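Local structure of UV damage endonuclease (Sulfolobus acidocaldarius, 3TC3) at residues A[148-152]-A[153-157]; A[182-185]-A[186-190]. The protein probably acts as a metal-dependent endonuclease that recognises different lesions in UV-damaged DNA as part of excision repair, and holds manganese within a TIM barrel. One frame throughout, in Å; residues are numbered along the deposited sequence.

In the fold
Both contacts are local turns on the outer layer of the eight-stranded parallel barrel, and they follow one another along the chain without nesting or crossing. Contact 1 ends helix 133-153 and leads the chain into strand 158-162. After that strand and helix 170-181, contact 2 turns the loop 182-185 into the short helix 186-189, just ahead of strand 192-195. Their centres lie about 14 Å apart, and they meet through Asn-187, whose ND2 is 3.1 Å from Asp-151 OD2, probably a hydrogen bond. Arg-191 joins them too, reaching Asp-151, Ile-155 and Glu-156 of contact 1 and the carbonyl of Asn-187 in contact 2.

Contact 1: residues A[148-152]-A[153-157]; sequences DLLDS and MGIEG
Leu-150 and Ile-155 lie on the inner side of the helix end, their chains crossing obliquely so that methyl CD2 of Leu-150 meets CD1 of Ile-155 at 3.8 Å. Ile-155 reaches back because its CG1 sits between its own N and carbonyl carbon (chi1 69°), which also brings CG1 near the carbonyl oxygen of Leu-150. The other branch of the leucine, CD1, turns to the carbonyl of Glu-156, with CB close to the same oxygen. Beside this pair, the extended chain of Met-153 leans out and back over the carbonyl of Leu-149 toward the side chain of that residue: CG passes 3.4 Å from Leu-149 O, and the terminal methyl CE comes 4.2 Å from both CG and CD1 of Leu-149. Leu-104 of helix 101-113 touches both of these side chains, while Ile-118 of strand 117-120 touches Leu-150 and Ile-155. The oxygen of Leu-149 is gripped twice, by Met-153 N and by Ser-152 OG at 2.7 Å, chi1 78° turning OG back to this carbonyl three residues earlier. The backbone leaves helical geometry at Gly-154, which has a positive phi and directs its N to Asp-151 O at 3.0 Å, approaching from above the carbonyl plane; Ile-155 N closes a nearly straight bond to Leu-150 O (3.2 Å, 166°). Met-153 N adds a weak bond to that oxygen. The carboxylate of Asp-151 finds its partners outside the turn: a salt bridge with Arg-191 and the amide of Asn-187. Positive phi at Gly-154 and the two bonds back into the last turn make a Schellman motif, with the apolar contact of Leu-150 and Ile-155 that often goes with it, here ending a barrel helix and turning the chain toward the next parallel strand of the TIM barrel.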
ATOM      1  N   ASP A 148       0.070  -8.182 -11.853  1.00 13.22           N
ATOM      2  CA  ASP A 148       0.790  -9.409 -12.275  1.00 15.87           C
ATOM      3  C   ASP A 148       1.577 -10.018 -11.092  1.00 15.51           C
ATOM      4  O   ASP A 148       1.752 -11.260 -11.025  1.00 15.67           O
ATOM      5  CB  ASP A 148       1.771  -9.084 -13.421  1.00 17.43           C
ATOM      6  CG  ASP A 148       1.070  -8.849 -14.768  1.00 19.17           C
ATOM      7  OD1 ASP A 148      -0.134  -9.135 -14.873  1.00 21.53           O
ATOM      8  OD2 ASP A 148       1.763  -8.353 -15.663  1.00 20.35           O
ATOM      9  N   LEU A 149       2.239  -9.146 -10.301  1.00 12.98           N
ATOM     10  CA  LEU A 149       3.070  -9.680  -9.196  1.00 13.45           C
ATOM     11  C   LEU A 149       2.183 -10.457  -8.210  1.00 13.23           C
ATOM     12  O   LEU A 149       2.474 -11.623  -7.833  1.00 14.81           O
ATOM     13  CB  LEU A 149       3.860  -8.559  -8.508  1.00 12.89           C
ATOM     14  CG  LEU A 149       4.754  -9.013  -7.364  1.00 13.31           C
ATOM     15  CD1 LEU A 149       5.896  -9.917  -7.945  1.00 14.00           C
ATOM     16  CD2 LEU A 149       5.290  -7.848  -6.604  1.00 13.70           C
ATOM     17  N   LEU A 150       1.092  -9.856  -7.801  1.00 12.15           N
ATOM     18  CA  LEU A 150       0.117 -10.473  -6.889  1.00 13.21           C
ATOM     19  C   LEU A 150      -0.486 -11.747  -7.539  1.00 14.17           C
ATOM     20  O   LEU A 150      -0.602 -12.800  -6.840  1.00 15.85           O
ATOM     21  CB  LEU A 150      -0.947  -9.440  -6.533  1.00 12.24           C
ATOM     22  CG  LEU A 150      -0.277  -8.244  -5.733  1.00 11.15           C
ATOM     23  CD1 LEU A 150      -1.362  -7.162  -5.547  1.00 12.09           C
ATOM     24  CD2 LEU A 150       0.217  -8.663  -4.372  1.00 12.23           C
ATOM     25  N   ASP A 151      -0.801 -11.680  -8.855  1.00 14.43           N
ATOM     26  CA  ASP A 151      -1.304 -12.878  -9.524  1.00 16.25           C
ATOM     27  C   ASP A 151      -0.275 -13.983  -9.496  1.00 16.57           C
ATOM     28  O   ASP A 151      -0.625 -15.165  -9.360  1.00 17.92           O
ATOM     29  CB  ASP A 151      -1.591 -12.543 -10.962  1.00 18.21           C
ATOM     30  CG  ASP A 151      -2.893 -11.848 -11.213  1.00 21.15           C
ATOM     31  OD1 ASP A 151      -3.764 -11.760 -10.344  1.00 24.33           O
ATOM     32  OD2 ASP A 151      -3.053 -11.416 -12.381  1.00 25.16           O
ATOM     33  N   SER A 152       0.996 -13.685  -9.673  1.00 15.60           N
ATOM     34  CA  SER A 152       2.040 -14.704  -9.753  1.00 16.44           C
ATOM     35  C   SER A 152       2.231 -15.379  -8.427  1.00 18.52           C
ATOM     36  O   SER A 152       2.688 -16.550  -8.393  1.00 21.12           O
ATOM     37  CB  SER A 152       3.361 -14.074 -10.230  1.00 16.71           C
ATOM     38  OG  SER A 152       4.044 -13.347  -9.188  1.00 17.95           O
ATOM     39  N   MET A 153       1.903 -14.688  -7.331  1.00 16.92           N
ATOM     40  CA  MET A 153       1.947 -15.282  -5.986  1.00 17.21           C
ATOM     41  C   MET A 153       0.674 -16.082  -5.684  1.00 17.77           C
ATOM     42  O   MET A 153       0.656 -16.831  -4.703  1.00 19.92           O
ATOM     43  CB  MET A 153       2.115 -14.197  -4.913  1.00 18.21           C
ATOM     44  CG  MET A 153       3.430 -13.510  -5.114  1.00 17.33           C
ATOM     45  SD  MET A 153       3.658 -12.160  -3.924  1.00 17.40           S
ATOM     46  CE  MET A 153       5.343 -11.694  -4.230  1.00 16.53           C
ATOM     47  N   GLY A 154      -0.353 -15.978  -6.530  1.00 18.11           N
ATOM     48  CA  GLY A 154      -1.631 -16.649  -6.270  1.00 19.71           C
ATOM     49  C   GLY A 154      -2.391 -16.060  -5.092  1.00 20.40           C
ATOM     50  O   GLY A 154      -3.138 -16.772  -4.400  1.00 23.25           O
ATOM     51  N   ILE A 155      -2.225 -14.756  -4.843  1.00 18.85           N
ATOM     52  CA  ILE A 155      -2.951 -14.111  -3.797  1.00 19.60           C
ATOM     53  C   ILE A 155      -3.794 -12.928  -4.300  1.00 18.80           C
ATOM     54  O   ILE A 155      -3.730 -12.563  -5.509  1.00 21.80           O
ATOM     55  CB  ILE A 155      -1.964 -13.604  -2.734  1.00 18.70           C
ATOM     56  CG1 ILE A 155      -1.114 -12.438  -3.298  1.00 16.77           C
ATOM     57  CG2 ILE A 155      -1.032 -14.781  -2.189  1.00 18.44           C
ATOM     58  CD1 ILE A 155      -0.098 -11.855  -2.244  1.00 17.80           C
ATOM     59  N   GLU A 156      -4.634 -12.439  -3.410  1.00 20.06           N
ATOM     60  CA  GLU A 156      -5.472 -11.268  -3.807  1.00 20.33           C
ATOM     61  C   GLU A 156      -4.696  -9.985  -3.513  1.00 19.22           C
ATOM     62  O   GLU A 156      -3.936  -9.562  -4.453  1.00 18.31           O
ATOM     63  CB  GLU A 156      -6.841 -11.257  -3.143  1.00 26.17           C
ATOM     64  CG  GLU A 156      -7.814 -12.477  -3.511  1.00 31.78           C
ATOM     65  CD  GLU A 156      -7.954 -12.794  -4.995  1.00 38.98           C
ATOM     66  OE1 GLU A 156      -8.006 -11.890  -5.861  1.00 35.32           O
ATOM     67  OE2 GLU A 156      -8.070 -14.001  -5.315  1.00 45.40           O
ATOM     68  N   GLY A 157      -4.876  -9.408  -2.312  1.00 15.63           N
ATOM     69  CA  GLY A 157      -4.080  -8.202  -1.990  1.00 13.14           C
ATOM     70  C   GLY A 157      -4.763  -6.992  -2.565  1.00 13.81           C
ATOM     71  O   GLY A 157      -5.650  -7.096  -3.418  1.00 16.52           O
TER

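Contact 2: residues A[182-185]-A[186-190]; sequences RKLP and SNISK
Pro-185 occupies the N-cap position, and its carbonyl oxygen accepts two backbone hydrogen bonds from the first turn: Ser-189 N at 2.9 Å, almost straight (175°) and in the carbonyl plane, and Ile-188 N at 3.1 Å, from above that plane. The proline ring lies against Ile-188, whose CD1 meets Pro-185 CG at 3.6 Å, with CD of the ring slightly farther off. Ile-188 divides its branches between two neighbours: CG1 leads CD1 to the ring, whereas CG2, anti to the backbone N, faces Leu-184 CD1 at 3.9 Å. The leucine and isoleucine chains cross at about a right angle. The same Pro-185 CG is also approached by Asn-187 OD1, at 3.8 Å; the amide ND2 of Asn-187 is engaged by Asp-151. Ser-189 approaches Leu-184 through CB alone, CB to CB 4.1 Å, while its hydroxyl joins a water that donates to Leu-184 O at 2.6 Å and lies 2.9 Å from Ser-189 OG. This water bridges the loop carbonyl to the helix side chain, a second tie across the turn beside the backbone bonds. Beneath the turn runs helix 133-153, touched by Leu-184 at Ile-140, by Ile-188 at Leu-143 and by Asn-187 at Ala-147, so the short helix 186-189, which follows helix 170-181 and precedes strand 192-195 in the chain, rests on it.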
ATOM      1  N   ARG A 182     -12.698   2.931 -15.156  1.00 12.83           N
ATOM      2  CA  ARG A 182     -13.674   2.034 -15.792  1.00 13.38           C
ATOM      3  C   ARG A 182     -13.085   1.364 -17.066  1.00 14.49           C
ATOM      4  O   ARG A 182     -13.732   0.470 -17.622  1.00 16.15           O
ATOM      5  CB  ARG A 182     -14.924   2.891 -16.145  1.00 12.74           C
ATOM      6  CG  ARG A 182     -15.783   3.007 -14.873  1.00 12.95           C
ATOM      7  CD  ARG A 182     -16.902   3.985 -15.120  1.00 12.92           C
ATOM      8  NE  ARG A 182     -17.726   4.091 -13.922  1.00 12.20           N
ATOM      9  CZ  ARG A 182     -18.645   5.016 -13.755  1.00 13.04           C
ATOM     10  NH1 ARG A 182     -18.826   5.977 -14.693  1.00 13.32           N
ATOM     11  NH2 ARG A 182     -19.333   5.012 -12.594  1.00 12.72           N
ATOM     12  N   LYS A 183     -11.932   1.832 -17.505  1.00 14.32           N
ATOM     13  CA  LYS A 183     -11.228   1.185 -18.640  1.00 16.16           C
ATOM     14  C   LYS A 183     -10.214   0.144 -18.169  1.00 15.49           C
ATOM     15  O   LYS A 183      -9.560  -0.521 -19.012  1.00 17.87           O
ATOM     16  CB  LYS A 183     -10.534   2.239 -19.444  1.00 18.19           C
ATOM     17  CG  LYS A 183     -11.510   3.156 -20.125  1.00 23.12           C
ATOM     18  CD  LYS A 183     -10.729   4.283 -20.772  1.00 27.56           C
ATOM     19  CE  LYS A 183     -11.704   5.267 -21.406  1.00 31.38           C
ATOM     20  NZ  LYS A 183     -10.776   6.358 -21.882  1.00 34.40           N
ATOM     21  N   LEU A 184      -9.942   0.058 -16.891  1.00 15.05           N
ATOM     22  CA  LEU A 184      -8.967  -0.945 -16.435  1.00 14.89           C
ATOM     23  C   LEU A 184      -9.375  -2.402 -16.610  1.00 16.23           C
ATOM     24  O   LEU A 184     -10.558  -2.745 -16.494  1.00 17.73           O
ATOM     25  CB  LEU A 184      -8.691  -0.716 -14.915  1.00 13.09           C
ATOM     26  CG  LEU A 184      -7.975   0.565 -14.537  1.00 12.42           C
ATOM     27  CD1 LEU A 184      -7.941   0.692 -13.063  1.00 12.44           C
ATOM     28  CD2 LEU A 184      -6.540   0.586 -15.152  1.00 13.68           C
ATOM     29  N   PRO A 185      -8.420  -3.294 -16.843  1.00 16.87           N
ATOM     30  CA  PRO A 185      -8.741  -4.721 -16.780  1.00 17.95           C
ATOM     31  C   PRO A 185      -9.060  -5.139 -15.375  1.00 17.47           C
ATOM     32  O   PRO A 185      -8.583  -4.529 -14.420  1.00 15.89           O
ATOM     33  CB  PRO A 185      -7.428  -5.406 -17.221  1.00 20.58           C
ATOM     34  CG  PRO A 185      -6.399  -4.436 -16.857  1.00 20.92           C
ATOM     35  CD  PRO A 185      -6.995  -3.042 -17.070  1.00 20.75           C
ATOM     36  N   SER A 186      -9.910  -6.142 -15.234  1.00 18.06           N
ATOM     37  CA  SER A 186     -10.384  -6.662 -13.995  1.00 18.48           C
ATOM     38  C   SER A 186      -9.316  -7.041 -13.008  1.00 17.07           C
ATOM     39  O   SER A 186      -9.546  -6.913 -11.823  1.00 17.93           O
ATOM     40  CB  SER A 186     -11.194  -7.953 -14.257  1.00 22.14           C
ATOM     41  OG  SER A 186     -12.315  -7.599 -14.970  1.00 31.10           O
ATOM     42  N   ASN A 187      -8.162  -7.588 -13.451  1.00 16.99           N
ATOM     43  CA  ASN A 187      -7.165  -8.023 -12.448  1.00 17.11           C
ATOM     44  C   ASN A 187      -6.535  -6.848 -11.718  1.00 15.99           C
ATOM     45  O   ASN A 187      -6.022  -7.015 -10.611  1.00 15.85           O
ATOM     46  CB  ASN A 187      -6.071  -8.972 -12.987  1.00 20.03           C
ATOM     47  CG  ASN A 187      -5.076  -8.304 -13.925  1.00 21.64           C
ATOM     48  OD1 ASN A 187      -5.322  -7.274 -14.592  1.00 22.97           O
ATOM     49  ND2 ASN A 187      -3.877  -8.916 -13.961  1.00 24.36           N
ATOM     50  N   ILE A 188      -6.664  -5.653 -12.316  1.00 15.10           N
ATOM     51  CA  ILE A 188      -6.217  -4.452 -11.613  1.00 13.86           C
ATOM     52  C   ILE A 188      -7.408  -3.874 -10.865  1.00 13.60           C
ATOM     53  O   ILE A 188      -7.328  -3.542  -9.664  1.00 14.02           O
ATOM     54  CB  ILE A 188      -5.717  -3.375 -12.580  1.00 13.94           C
ATOM     55  CG1 ILE A 188      -4.493  -3.923 -13.378  1.00 14.14           C
ATOM     56  CG2 ILE A 188      -5.401  -1.999 -11.853  1.00 13.23           C
ATOM     57  CD1 ILE A 188      -4.047  -2.952 -14.505  1.00 14.16           C
ATOM     58  N   SER A 189      -8.506  -3.671 -11.607  1.00 12.77           N
ATOM     59  CA  SER A 189      -9.627  -2.932 -10.981  1.00 13.72           C
ATOM     60  C   SER A 189     -10.147  -3.637  -9.687  1.00 14.47           C
ATOM     61  O   SER A 189     -10.569  -2.937  -8.732  1.00 15.32           O
ATOM     62  CB  SER A 189     -10.780  -2.686 -11.995  1.00 15.08           C
ATOM     63  OG  SER A 189     -11.379  -3.918 -12.313  1.00 16.91           O
ATOM     64  N   LYS A 190     -10.208  -4.970  -9.652  1.00 14.92           N
ATOM     65  CA  LYS A 190     -10.695  -5.682  -8.489  1.00 16.79           C
ATOM     66  C   LYS A 190      -9.844  -5.480  -7.236  1.00 15.83           C
ATOM     67  O   LYS A 190     -10.326  -5.636  -6.132  1.00 18.84           O
ATOM     68  CB  LYS A 190     -10.889  -7.168  -8.775  1.00 18.62           C
ATOM     69  CG  LYS A 190     -12.191  -7.434  -9.607  1.00 29.05           C
ATOM     70  CD  LYS A 190     -13.485  -7.063  -8.780  1.00 30.30           C
ATOM     71  CE  LYS A 190     -14.767  -7.491  -9.488  1.00 40.33           C
ATOM     72  NZ  LYS A 190     -15.201  -6.358 -10.373  1.00 43.66           N
TER
HETATM   73  O   HOH W   1     -12.570  -3.254 -14.856  1.00 30.98           O